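Local coordinates for alpha-L-rhamnosidase (PDB 3W5M), which hydrolyses terminal non-reducing alpha-L-rhamnose residues of citrus flavonoids and gum arabic, and carries a calcium-dependent module that binds L-rhamnose, at residues R161-P166 / K249-D254; L165-T170 / V215-N220; L737-D742 / V758-Y763; D752-D757 / G809-A814. One frame throughout, in Å; residues are numbered along the deposited sequence. Where two conformers were deposited one is given.

Contact 1: R161-P166 / K249-D254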
loop_
_atom_site.group_PDB
_atom_site.type_symbol
_atom_site.label_atom_id
_atom_site.label_comp_id
_atom_site.label_asym_id
_atom_site.label_seq_id
_atom_site.Cartn_x
_atom_site.Cartn_y
_atom_site.Cartn_z
ATOM N N ARG A 161 -1.890 47.350 -11.236
ATOM C CA ARG A 161 -3.294 47.731 -11.324
ATOM C C ARG A 161 -3.778 48.205 -9.970
ATOM O O ARG A 161 -3.531 47.594 -8.946
ATOM C CB ARG A 161 -4.200 46.606 -11.837
ATOM C CG ARG A 161 -5.610 47.088 -12.157
ATOM C CD ARG A 161 -6.495 46.028 -12.785
ATOM N NE ARG A 161 -7.892 46.452 -12.795
ATOM C CZ ARG A 161 -8.881 45.736 -13.312
ATOM N NH1 ARG A 161 -8.629 44.558 -13.876
ATOM N NH2 ARG A 161 -10.119 46.211 -13.276
ATOM N N THR A 162 -4.439 49.346 -9.994
ATOM C CA THR A 162 -5.105 49.845 -8.792
ATOM C C THR A 162 -6.593 49.642 -8.968
ATOM O O THR A 162 -7.166 50.139 -9.938
ATOM C CB THR A 162 -4.782 51.328 -8.532
ATOM O OG1 THR A 162 -3.375 51.457 -8.315
ATOM C CG2 THR A 162 -5.547 51.828 -7.289
ATOM N N VAL A 163 -7.196 48.910 -8.028
ATOM C CA VAL A 163 -8.633 48.562 -8.060
ATOM C C VAL A 163 -9.359 48.991 -6.792
ATOM O O VAL A 163 -8.812 48.895 -5.688
ATOM C CB VAL A 163 -8.860 47.047 -8.258
ATOM C CG1 VAL A 163 -8.673 46.684 -9.715
ATOM C CG2 VAL A 163 -7.979 46.194 -7.338
ATOM N N ASP A 164 -10.597 49.448 -6.972
ATOM C CA ASP A 164 -11.441 49.936 -5.891
ATOM C C ASP A 164 -12.325 48.762 -5.457
ATOM O O ASP A 164 -13.211 48.321 -6.193
ATOM C CB ASP A 164 -12.285 51.118 -6.392
ATOM C CG ASP A 164 -12.966 51.890 -5.265
ATOM O OD1 ASP A 164 -12.897 51.471 -4.099
ATOM O OD2 ASP A 164 -13.582 52.942 -5.550
ATOM N N LEU A 165 -12.061 48.238 -4.269
ATOM C CA LEU A 165 -12.758 47.035 -3.795
ATOM C C LEU A 165 -13.951 47.410 -2.914
ATOM O O LEU A 165 -13.923 48.456 -2.277
ATOM C CB LEU A 165 -11.786 46.133 -3.032
ATOM C CG LEU A 165 -10.496 45.757 -3.783
ATOM C CD1 LEU A 165 -9.706 44.751 -2.969
ATOM C CD2 LEU A 165 -10.815 45.192 -5.170
ATOM N N PRO A 166 -14.992 46.538 -2.860
ATOM C CA PRO A 166 -16.215 46.918 -2.149
ATOM C C PRO A 166 -16.062 46.871 -0.634
ATOM O O PRO A 166 -15.063 46.352 -0.093
ATOM C CB PRO A 166 -17.236 45.866 -2.612
ATOM C CG PRO A 166 -16.417 44.678 -2.987
ATOM C CD PRO A 166 -15.110 45.215 -3.509
ATOM N N LYS A 249 -17.300 39.554 -6.102
ATOM C CA LYS A 249 -16.774 40.480 -7.104
ATOM C C LYS A 249 -15.442 39.900 -7.602
ATOM O O LYS A 249 -14.598 39.492 -6.793
ATOM C CB LYS A 249 -16.585 41.869 -6.501
ATOM C CG LYS A 249 -15.669 42.808 -7.278
ATOM C CD LYS A 249 -16.394 43.591 -8.375
ATOM C CE LYS A 249 -15.512 44.694 -8.950
ATOM N NZ LYS A 249 -14.902 45.525 -7.869
ATOM N N LYS A 250 -15.263 39.845 -8.923
ATOM C CA LYS A 250 -14.012 39.324 -9.488
ATOM C C LYS A 250 -13.218 40.412 -10.202
ATOM O O LYS A 250 -13.795 41.216 -10.925
ATOM C CB LYS A 250 -14.305 38.175 -10.447
ATOM C CG LYS A 250 -14.819 36.919 -9.748
ATOM C CD LYS A 250 -15.081 35.824 -10.757
ATOM C CE LYS A 250 -15.906 34.712 -10.145
ATOM N NZ LYS A 250 -15.694 33.475 -10.937
ATOM N N ILE A 251 -11.902 40.442 -9.988
ATOM C CA ILE A 251 -10.993 41.322 -10.712
ATOM C C ILE A 251 -10.105 40.406 -11.560
ATOM O O ILE A 251 -9.534 39.449 -11.034
ATOM C CB ILE A 251 -10.073 42.125 -9.741
ATOM C CG1 ILE A 251 -10.876 42.965 -8.714
ATOM C CG2 ILE A 251 -9.059 42.992 -10.488
ATOM C CD1 ILE A 251 -11.954 43.851 -9.277
ATOM N N PHE A 252 -9.980 40.706 -12.852
ATOM C CA PHE A 252 -9.194 39.844 -13.745
ATOM C C PHE A 252 -7.891 40.466 -14.174
ATOM O O PHE A 252 -7.736 41.681 -14.103
ATOM C CB PHE A 252 -10.012 39.586 -15.015
ATOM C CG PHE A 252 -11.339 38.936 -14.755
ATOM C CD1 PHE A 252 -11.401 37.620 -14.297
ATOM C CD2 PHE A 252 -12.527 39.632 -14.963
ATOM C CE1 PHE A 252 -12.626 36.999 -14.081
ATOM C CE2 PHE A 252 -13.757 39.017 -14.732
ATOM C CZ PHE A 252 -13.795 37.705 -14.283
ATOM N N SER A 253 -6.962 39.631 -14.660
ATOM C CA SER A 253 -5.855 40.112 -15.478
ATOM C C SER A 253 -6.442 40.446 -16.868
ATOM O O SER A 253 -7.174 39.636 -17.476
ATOM C CB SER A 253 -4.752 39.054 -15.582
ATOM O OG SER A 253 -5.318 37.773 -15.893
ATOM N N ASP A 254 -6.162 41.650 -17.343
ATOM C CA ASP A 254 -6.789 42.153 -18.583
ATOM C C ASP A 254 -6.126 43.486 -18.956
ATOM O O ASP A 254 -5.133 43.865 -18.326
ATOM C CB ASP A 254 -8.334 42.239 -18.485
ATOM C CG ASP A 254 -8.824 43.206 -17.400
ATOM O OD1 ASP A 254 -8.115 44.158 -17.040
ATOM O OD2 ASP A 254 -9.951 42.996 -16.906
HETATM O O HOH W 1 -11.022 43.034 -14.127
#
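R161 reaches across to the end of the facing strand and meets I251, F252 and D254 with its guanidinium group, in one of two modelled positions of the arginine, so that its end is less certain than its neighbours. The chain runs out fully extended, with CG anti to the backbone N (chi1 -170°), and this straightness carries NH1 to within 3.2 Å of D254 OD1. That oxygen stands off the plane of the guanidinium, so attraction between charges holds the salt bridge rather than a directed bond. D254 OD1 has a more directed partner in the backbone N of S256. A water supplies the directional link, accepting from R161 NH1 at 2.8 Å and from F252 N, and donating to D254 OD2 at 3.0 Å. Over one face of the guanidinium, away from its middle, sits I251 CG2, 3.8 Å from R161 NH1. The same methyl is met by V163 CG1, also at 3.8 Å, as the two branched chains point past one another. Here the contact illustrates face-to-face sheet packing near the edge of a beta-sandwich: strands 156-165 and 247-252 belong to different antiparallel sheets of the CBM67 module and run antiparallel with segment axes 9.6 Å apart, the apolar centre being V163, L165 and I251. Next in sequence, K249 NZ comes no closer than 3.7 Å to D164 O, a loose polar approach. L165 then sends CD2 to I251 CG1 at 4.2 Å. At the end of the row, P166 lies beside the twice-bent chain of K249.

Contact 2: L165-T170 / V215-N220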
loop_
_atom_site.group_PDB
_atom_site.type_symbol
_atom_site.label_atom_id
_atom_site.label_comp_id
_atom_site.label_asym_id
_atom_site.label_seq_id
_atom_site.Cartn_x
_atom_site.Cartn_y
_atom_site.Cartn_z
ATOM N N LEU A 165 -12.061 48.238 -4.269
ATOM C CA LEU A 165 -12.758 47.035 -3.795
ATOM C C LEU A 165 -13.951 47.410 -2.914
ATOM O O LEU A 165 -13.923 48.456 -2.277
ATOM C CB LEU A 165 -11.786 46.133 -3.032
ATOM C CG LEU A 165 -10.496 45.757 -3.783
ATOM C CD1 LEU A 165 -9.706 44.751 -2.969
ATOM C CD2 LEU A 165 -10.815 45.192 -5.170
ATOM N N PRO A 166 -14.992 46.538 -2.860
ATOM C CA PRO A 166 -16.215 46.918 -2.149
ATOM C C PRO A 166 -16.062 46.871 -0.634
ATOM O O PRO A 166 -15.063 46.352 -0.093
ATOM C CB PRO A 166 -17.236 45.866 -2.612
ATOM C CG PRO A 166 -16.417 44.678 -2.987
ATOM C CD PRO A 166 -15.110 45.215 -3.509
ATOM N N ASP A 167 -17.052 47.426 0.053
ATOM C CA ASP A 167 -17.112 47.359 1.499
ATOM C C ASP A 167 -17.479 45.971 2.019
ATOM O O ASP A 167 -18.043 45.145 1.286
ATOM C CB ASP A 167 -18.143 48.371 2.014
ATOM C CG ASP A 167 -17.785 49.805 1.667
ATOM O OD1 ASP A 167 -16.589 50.153 1.639
ATOM O OD2 ASP A 167 -18.705 50.602 1.427
ATOM N N ASP A 168 -17.163 45.721 3.295
ATOM C CA ASP A 168 -17.626 44.520 4.005
ATOM C C ASP A 168 -17.142 43.216 3.382
ATOM O O ASP A 168 -17.905 42.271 3.219
ATOM C CB ASP A 168 -19.153 44.522 4.139
ATOM C CG ASP A 168 -19.657 45.659 5.021
ATOM O OD1 ASP A 168 -18.928 46.081 5.960
ATOM O OD2 ASP A 168 -20.777 46.146 4.763
ATOM N N ILE A 169 -15.862 43.180 3.054
ATOM C CA ILE A 169 -15.238 42.010 2.487
ATOM C C ILE A 169 -15.099 40.959 3.583
ATOM O O ILE A 169 -14.485 41.224 4.620
ATOM C CB ILE A 169 -13.847 42.357 1.913
ATOM C CG1 ILE A 169 -13.985 43.202 0.648
ATOM C CG2 ILE A 169 -13.047 41.090 1.625
ATOM C CD1 ILE A 169 -12.699 43.900 0.224
ATOM N N THR A 170 -15.658 39.773 3.356
ATOM C CA THR A 170 -15.496 38.665 4.311
ATOM C C THR A 170 -14.450 37.619 3.872
ATOM O O THR A 170 -14.000 36.813 4.680
ATOM C CB THR A 170 -16.837 37.958 4.620
ATOM O OG1 THR A 170 -17.421 37.478 3.406
ATOM C CG2 THR A 170 -17.824 38.920 5.290
ATOM N N VAL A 215 -5.910 42.562 1.718
ATOM C CA VAL A 215 -6.871 43.424 1.012
ATOM C C VAL A 215 -7.800 44.203 1.934
ATOM O O VAL A 215 -8.018 43.819 3.092
ATOM C CB VAL A 215 -7.721 42.665 -0.030
ATOM C CG1 VAL A 215 -6.821 41.979 -1.054
ATOM C CG2 VAL A 215 -8.662 41.688 0.641
ATOM N N HIS A 216 -8.332 45.301 1.413
ATOM C CA HIS A 216 -9.247 46.144 2.168
ATOM C C HIS A 216 -10.207 46.840 1.223
ATOM O O HIS A 216 -10.075 46.756 0.007
ATOM C CB HIS A 216 -8.461 47.164 3.014
ATOM C CG HIS A 216 -7.371 47.852 2.258
ATOM N ND1 HIS A 216 -7.582 49.003 1.530
ATOM C CD2 HIS A 216 -6.068 47.526 2.078
ATOM C CE1 HIS A 216 -6.454 49.363 0.945
ATOM N NE2 HIS A 216 -5.519 48.490 1.270
ATOM N N SER A 217 -11.182 47.541 1.775
ATOM C CA SER A 217 -12.107 48.265 0.947
ATOM C C SER A 217 -11.383 49.445 0.312
ATOM O O SER A 217 -10.349 49.893 0.812
ATOM C CB SER A 217 -13.293 48.742 1.794
ATOM O OG SER A 217 -12.978 49.948 2.468
ATOM N N GLY A 218 -11.911 49.946 -0.798
ATOM C CA GLY A 218 -11.312 51.121 -1.426
ATOM C C GLY A 218 -10.176 50.694 -2.333
ATOM O O GLY A 218 -10.089 49.526 -2.722
ATOM N N ASN A 219 -9.301 51.635 -2.670
ATOM C CA ASN A 219 -8.218 51.361 -3.625
ATOM C C ASN A 219 -7.134 50.445 -3.054
ATOM O O ASN A 219 -6.624 50.680 -1.959
ATOM C CB ASN A 219 -7.566 52.670 -4.089
ATOM C CG ASN A 219 -8.478 53.531 -4.953
ATOM O OD1 ASN A 219 -8.391 54.756 -4.901
ATOM N ND2 ASN A 219 -9.315 52.908 -5.781
ATOM N N ASN A 220 -6.772 49.409 -3.810
ATOM C CA ASN A 220 -5.714 48.467 -3.441
ATOM C C ASN A 220 -4.847 48.407 -4.695
ATOM O O ASN A 220 -5.404 48.357 -5.798
ATOM C CB ASN A 220 -6.251 47.047 -3.240
ATOM C CG ASN A 220 -7.127 46.879 -2.011
ATOM O OD1 ASN A 220 -6.828 46.043 -1.158
ATOM N ND2 ASN A 220 -8.231 47.621 -1.935
HETATM O O HOH W 2 -15.603 51.112 3.710
#
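L165 and G218 form an antiparallel hydrogen-bonded pair in which each backbone N-H serves the other's carbonyl. L165 N reaches G218 O at 2.8 Å, almost straight at 176°, and G218 N returns the bond to L165 O at 2.9 Å. G218 O also takes a weak bond from N220 ND2. The amide of N220 folds back on the turn just before its strand: OD1 accepts from H216 N on a lone pair in the carbonyl plane, while ND2 gives a bond of 2.8 Å to H216 O. H216 ND1 donates to S217 O and NE2 is held by D187, so both ring nitrogens are engaged. N220 OD1 also stands over the centre of the imidazole face. Against this polar cluster L165 packs at about a right angle to N220, its CD1 3.4 Å from N220 ND2 and 4.1 Å from V215 CB; I169 CD1 approaches H216 O at 3.9 Å. On the outer side a water donates to D167 OD1, at a doubtfully short distance, and also bonds S217 OG. With both amide atoms of N220 and both ring nitrogens of H216 engaged, side-chain bonds supplement the single backbone bridge and tie the turn before strand 218-227 of the CBM67 sandwich to itself.

Contact 3: L737-D742 / V758-Y763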
loop_
_atom_site.group_PDB
_atom_site.type_symbol
_atom_site.label_atom_id
_atom_site.label_comp_id
_atom_site.label_asym_id
_atom_site.label_seq_id
_atom_site.Cartn_x
_atom_site.Cartn_y
_atom_site.Cartn_z
ATOM N N LEU A 737 12.412 -18.646 -29.101
ATOM C CA LEU A 737 12.209 -18.667 -27.651
ATOM C C LEU A 737 13.182 -17.813 -26.844
ATOM O O LEU A 737 13.126 -17.805 -25.612
ATOM C CB LEU A 737 12.136 -20.107 -27.121
ATOM C CG LEU A 737 11.060 -20.961 -27.802
ATOM C CD1 LEU A 737 11.252 -22.408 -27.386
ATOM C CD2 LEU A 737 9.643 -20.473 -27.490
ATOM N N LEU A 738 14.071 -17.089 -27.529
ATOM C CA LEU A 738 14.995 -16.207 -26.838
ATOM C C LEU A 738 14.316 -14.863 -26.728
ATOM O O LEU A 738 13.743 -14.374 -27.698
ATOM C CB LEU A 738 16.334 -16.084 -27.593
ATOM C CG LEU A 738 17.069 -17.403 -27.885
ATOM C CD1 LEU A 738 18.404 -17.094 -28.568
ATOM C CD2 LEU A 738 17.267 -18.261 -26.627
ATOM N N ARG A 739 14.365 -14.269 -25.537
ATOM C CA ARG A 739 13.698 -12.987 -25.334
ATOM C C ARG A 739 14.656 -11.812 -25.558
ATOM O O ARG A 739 15.861 -11.945 -25.307
ATOM C CB ARG A 739 13.076 -12.950 -23.927
ATOM C CG ARG A 739 11.889 -13.909 -23.811
ATOM C CD ARG A 739 10.580 -13.177 -24.074
ATOM N NE ARG A 739 10.328 -12.162 -23.035
ATOM C CZ ARG A 739 9.658 -11.024 -23.240
ATOM N NH1 ARG A 739 9.182 -10.732 -24.434
ATOM N NH2 ARG A 739 9.471 -10.169 -22.231
ATOM N N PRO A 740 14.113 -10.650 -25.990
ATOM C CA PRO A 740 14.909 -9.425 -26.188
ATOM C C PRO A 740 15.643 -8.974 -24.922
ATOM O O PRO A 740 15.194 -9.268 -23.812
ATOM C CB PRO A 740 13.857 -8.375 -26.578
ATOM C CG PRO A 740 12.676 -9.127 -27.056
ATOM C CD PRO A 740 12.689 -10.450 -26.338
ATOM N N ALA A 741 16.772 -8.277 -25.073
ATOM C CA ALA A 741 17.482 -7.749 -23.923
ATOM C C ALA A 741 16.868 -6.396 -23.484
ATOM O O ALA A 741 17.527 -5.351 -23.490
ATOM C CB ALA A 741 18.990 -7.633 -24.203
ATOM N N ASP A 742 15.586 -6.436 -23.138
ATOM C CA ASP A 742 14.858 -5.261 -22.665
ATOM C C ASP A 742 14.488 -5.470 -21.205
ATOM O O ASP A 742 14.594 -6.582 -20.693
ATOM C CB ASP A 742 13.570 -5.078 -23.471
ATOM C CG ASP A 742 13.819 -4.843 -24.947
ATOM O OD1 ASP A 742 14.925 -4.376 -25.323
ATOM O OD2 ASP A 742 12.887 -5.124 -25.742
ATOM N N VAL A 758 19.476 -12.844 -21.062
ATOM C CA VAL A 758 19.618 -13.997 -20.157
ATOM C C VAL A 758 18.483 -13.959 -19.115
ATOM O O VAL A 758 17.797 -14.957 -18.876
ATOM C CB VAL A 758 20.988 -13.990 -19.444
ATOM C CG1 VAL A 758 21.100 -15.108 -18.410
ATOM C CG2 VAL A 758 22.120 -14.108 -20.458
ATOM N N ILE A 759 18.288 -12.793 -18.522
ATOM C CA ILE A 759 17.212 -12.596 -17.540
ATOM C C ILE A 759 15.840 -12.873 -18.128
ATOM O O ILE A 759 15.042 -13.625 -17.545
ATOM C CB ILE A 759 17.188 -11.162 -16.974
ATOM C CG1 ILE A 759 18.462 -10.814 -16.179
ATOM C CG2 ILE A 759 15.893 -10.919 -16.184
ATOM C CD1 ILE A 759 18.844 -11.761 -15.063
ATOM N N ALA A 760 15.549 -12.256 -19.265
ATOM C CA ALA A 760 14.243 -12.357 -19.872
ATOM C C ALA A 760 13.930 -13.770 -20.319
ATOM O O ALA A 760 12.815 -14.250 -20.131
ATOM C CB ALA A 760 14.109 -11.387 -21.034
ATOM N N THR A 761 14.915 -14.453 -20.917
ATOM C CA THR A 761 14.662 -15.814 -21.349
ATOM C C THR A 761 14.526 -16.749 -20.117
ATOM O O THR A 761 13.692 -17.635 -20.139
ATOM C CB THR A 761 15.718 -16.311 -22.370
ATOM O OG1 THR A 761 15.806 -15.372 -23.455
ATOM C CG2 THR A 761 15.261 -17.631 -22.954
ATOM N N ALA A 762 15.284 -16.509 -19.042
ATOM C CA ALA A 762 15.180 -17.310 -17.818
ATOM C C ALA A 762 13.774 -17.182 -17.203
ATOM O O ALA A 762 13.115 -18.184 -16.858
ATOM C CB ALA A 762 16.249 -16.904 -16.821
ATOM N N TYR A 763 13.278 -15.952 -17.140
ATOM C CA TYR A 763 11.926 -15.728 -16.601
ATOM C C TYR A 763 10.790 -16.326 -17.443
ATOM O O TYR A 763 9.799 -16.839 -16.891
ATOM C CB TYR A 763 11.703 -14.245 -16.243
ATOM C CG TYR A 763 11.804 -14.028 -14.751
ATOM C CD1 TYR A 763 10.730 -14.373 -13.924
ATOM C CD2 TYR A 763 12.957 -13.513 -14.149
ATOM C CE1 TYR A 763 10.799 -14.225 -12.556
ATOM C CE2 TYR A 763 13.033 -13.352 -12.765
ATOM C CZ TYR A 763 11.930 -13.687 -11.972
ATOM O OH TYR A 763 11.942 -13.560 -10.583
HETATM O O HOH W 3 10.584 -12.711 -20.409
#
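T761 OG1 is gripped from three directions: R739 N donates to it at 2.8 Å, with an angle of 176°, and the hydroxyl also bonds D757 O, one turn back in its own helix, and Y800 OH. Set beside the backbone N (chi1 -53°) and so opposite the carbonyl carbon, OG1 faces the loop, while CG2 rests 3.4 Å from L737 O, a buried carbonyl with no polar partner in the model. One residue back along the helix, A760 CB abuts R739 CB at 3.4 Å and lies 3.7 Å from P740 O. The arginine chain bends at chi2 and chi3 and passes close to the A760 carbonyl, its CG 3.8 Å from A760 O. A water in the guanidinium plane, at its edge, joins the two residues, accepting from R739 NE at 2.7 Å and donating to A760 O at the same distance of 2.7 Å. Beyond, NH1 bonds H733 O and NH2 bonds G691 O. Such bonding illustrates how an irregular connection is fixed to the (alpha/alpha)6-barrel, here the link between helices 713-732 and 756-777. Carbonyl groups and one water engage the guanidinium nitrogens, which implies that this buried arginine acts as a multiple hydrogen-bond donor, with its charge probably eased by those oxygen dipoles.

Contact 4: D752-D757 / G809-A814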
loop_
_atom_site.group_PDB
_atom_site.type_symbol
_atom_site.label_atom_id
_atom_site.label_comp_id
_atom_site.label_asym_id
_atom_site.label_seq_id
_atom_site.Cartn_x
_atom_site.Cartn_y
_atom_site.Cartn_z
ATOM N N ASP A 752 27.506 -5.291 -11.198
ATOM C CA ASP A 752 27.612 -6.672 -11.667
ATOM C C ASP A 752 26.352 -6.874 -12.503
ATOM O O ASP A 752 25.416 -7.549 -12.064
ATOM C CB ASP A 752 27.651 -7.623 -10.459
ATOM C CG ASP A 752 28.256 -9.004 -10.776
ATOM O OD1 ASP A 752 29.011 -9.137 -11.762
ATOM O OD2 ASP A 752 27.997 -9.962 -9.997
ATOM N N GLU A 753 26.327 -6.252 -13.684
ATOM C CA GLU A 753 25.134 -6.186 -14.528
ATOM C C GLU A 753 24.905 -7.418 -15.420
ATOM O O GLU A 753 25.623 -7.636 -16.392
ATOM C CB GLU A 753 25.159 -4.913 -15.382
ATOM C CG GLU A 753 23.967 -4.744 -16.329
ATOM C CD GLU A 753 22.733 -4.126 -15.664
ATOM O OE1 GLU A 753 22.853 -3.570 -14.541
ATOM O OE2 GLU A 753 21.634 -4.195 -16.269
ATOM N N THR A 754 23.884 -8.206 -15.093
ATOM C CA THR A 754 23.499 -9.360 -15.910
ATOM C C THR A 754 22.813 -8.920 -17.191
ATOM O O THR A 754 21.887 -8.090 -17.154
ATOM C CB THR A 754 22.544 -10.308 -15.144
ATOM O OG1 THR A 754 23.091 -10.604 -13.856
ATOM C CG2 THR A 754 22.298 -11.630 -15.926
ATOM N N PRO A 755 23.247 -9.482 -18.347
ATOM C CA PRO A 755 22.597 -9.256 -19.636
ATOM C C PRO A 755 21.092 -9.522 -19.565
ATOM O O PRO A 755 20.662 -10.563 -19.071
ATOM C CB PRO A 755 23.275 -10.265 -20.568
ATOM C CG PRO A 755 24.612 -10.491 -19.954
ATOM C CD PRO A 755 24.425 -10.368 -18.465
ATOM N N LYS A 756 20.307 -8.565 -20.043
ATOM C CA LYS A 756 18.856 -8.609 -19.907
ATOM C C LYS A 756 18.193 -9.719 -20.719
ATOM O O LYS A 756 17.109 -10.160 -20.361
ATOM C CB LYS A 756 18.242 -7.228 -20.213
ATOM C CG LYS A 756 18.685 -6.152 -19.228
ATOM C CD LYS A 756 18.315 -4.764 -19.713
ATOM C CE LYS A 756 18.573 -3.748 -18.622
ATOM N NZ LYS A 756 18.103 -2.414 -19.082
ATOM N N ASP A 757 18.832 -10.186 -21.805
ATOM C CA ASP A 757 18.278 -11.321 -22.570
ATOM C C ASP A 757 18.404 -12.662 -21.823
ATOM O O ASP A 757 17.522 -13.499 -21.921
ATOM C CB ASP A 757 18.848 -11.424 -23.999
ATOM C CG ASP A 757 20.378 -11.486 -24.034
ATOM O OD1 ASP A 757 21.047 -10.879 -23.171
ATOM O OD2 ASP A 757 20.917 -12.131 -24.962
ATOM N N GLY A 809 27.579 -13.412 -19.048
ATOM C CA GLY A 809 27.557 -12.241 -18.216
ATOM C C GLY A 809 28.402 -12.514 -17.007
ATOM O O GLY A 809 28.913 -11.581 -16.389
ATOM N N ASP A 810 28.528 -13.799 -16.667
ATOM C CA ASP A 810 29.397 -14.243 -15.594
ATOM C C ASP A 810 29.173 -13.413 -14.320
ATOM O O ASP A 810 30.119 -13.091 -13.596
ATOM C CB ASP A 810 30.870 -14.222 -16.069
ATOM C CG ASP A 810 31.796 -15.052 -15.189
ATOM O OD1 ASP A 810 31.384 -16.130 -14.716
ATOM O OD2 ASP A 810 32.958 -14.627 -14.970
ATOM N N THR A 811 27.903 -13.096 -14.043
ATOM C CA THR A 811 27.528 -12.362 -12.843
ATOM C C THR A 811 27.032 -13.301 -11.756
ATOM O O THR A 811 26.634 -14.431 -12.048
ATOM C CB THR A 811 26.438 -11.308 -13.140
ATOM O OG1 THR A 811 25.273 -11.941 -13.675
ATOM C CG2 THR A 811 26.939 -10.267 -14.137
ATOM N N GLN A 812 27.049 -12.839 -10.507
ATOM C CA GLN A 812 26.489 -13.614 -9.404
ATOM C C GLN A 812 25.024 -13.981 -9.734
ATOM O O GLN A 812 24.625 -15.149 -9.608
ATOM C CB GLN A 812 26.597 -12.847 -8.075
ATOM C CG GLN A 812 28.015 -12.709 -7.536
ATOM C CD GLN A 812 28.059 -12.189 -6.112
ATOM O OE1 GLN A 812 27.055 -12.203 -5.411
ATOM N NE2 GLN A 812 29.228 -11.722 -5.679
ATOM N N SER A 813 24.252 -12.994 -10.193
ATOM C CA SER A 813 22.835 -13.198 -10.532
ATOM C C SER A 813 22.604 -14.143 -11.697
ATOM O O SER A 813 21.635 -14.895 -11.673
ATOM C CB SER A 813 22.120 -11.868 -10.780
ATOM O OG SER A 813 21.889 -11.258 -9.541
ATOM N N ALA A 814 23.508 -14.130 -12.685
ATOM C CA ALA A 814 23.469 -15.075 -13.809
ATOM C C ALA A 814 23.488 -16.529 -13.343
ATOM O O ALA A 814 22.765 -17.362 -13.893
ATOM C CB ALA A 814 24.607 -14.822 -14.799
HETATM O O HOH W 4 24.852 -10.036 -9.892
#
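T754 and T811 meet hydroxyl to hydroxyl, OG1 to OG1 at 2.6 Å, in a short hydrogen bond whose direction is not settled. Their side chains meet at a slant, and T754 CG2 continues to A814 CB at 4.1 Å. Beside them D752 and T811 point past one another, D752 OD1 lying 3.3 Å from T811 CG2. D752 OD2 accepts from Q812 N at 3.1 Å, nearly straight at 171°, on the syn side but 35° out of the carboxylate plane. P755 CD packs directly on G809 CA, 3.7 Å away. The motif is a helix N-cap: T811 precedes helix 812-820, and its OG1, set between backbone N and carbonyl carbon (chi1 59°), accepts from A814 N at 3.0 Å. The first turn thus has its N-H groups shared out, A814 to T811, Q812 to D752 and S813 to a water that accepts from its N at 3.0 Å. P755 occupies the corresponding N-cap position of helix 756-777, so this contact joins two helix starts of the (alpha/alpha)6-barrel. Farther out, S848 bonds both D752 OD2 and, through its backbone N, Q812 OE1, while D746 holds S813 OG and N749 receives D752 N.

How the contacts relate
The four contacts form two pairs in separate domains. Contacts 1 and 2, with centres 10 Å apart, start from the same stretch of CBM67 and share L165 and P166: contact 1 spans the two sheets of the sandwich, whereas contact 2 pairs neighbouring strands 156-165 and 218-227 within one. Contacts 3 and 4, 12 Å apart between centres, both use helix 756-777 of the catalytic barrel; their segments alternate along the chain, and R739 O packs on D757 CB at 3.3 Å. The pairs follow in series and do not touch (nearest atoms about 47 Å or more apart), consistent with the rhamnose-binding module and the catalytic domain each being held together by its own long-range contacts.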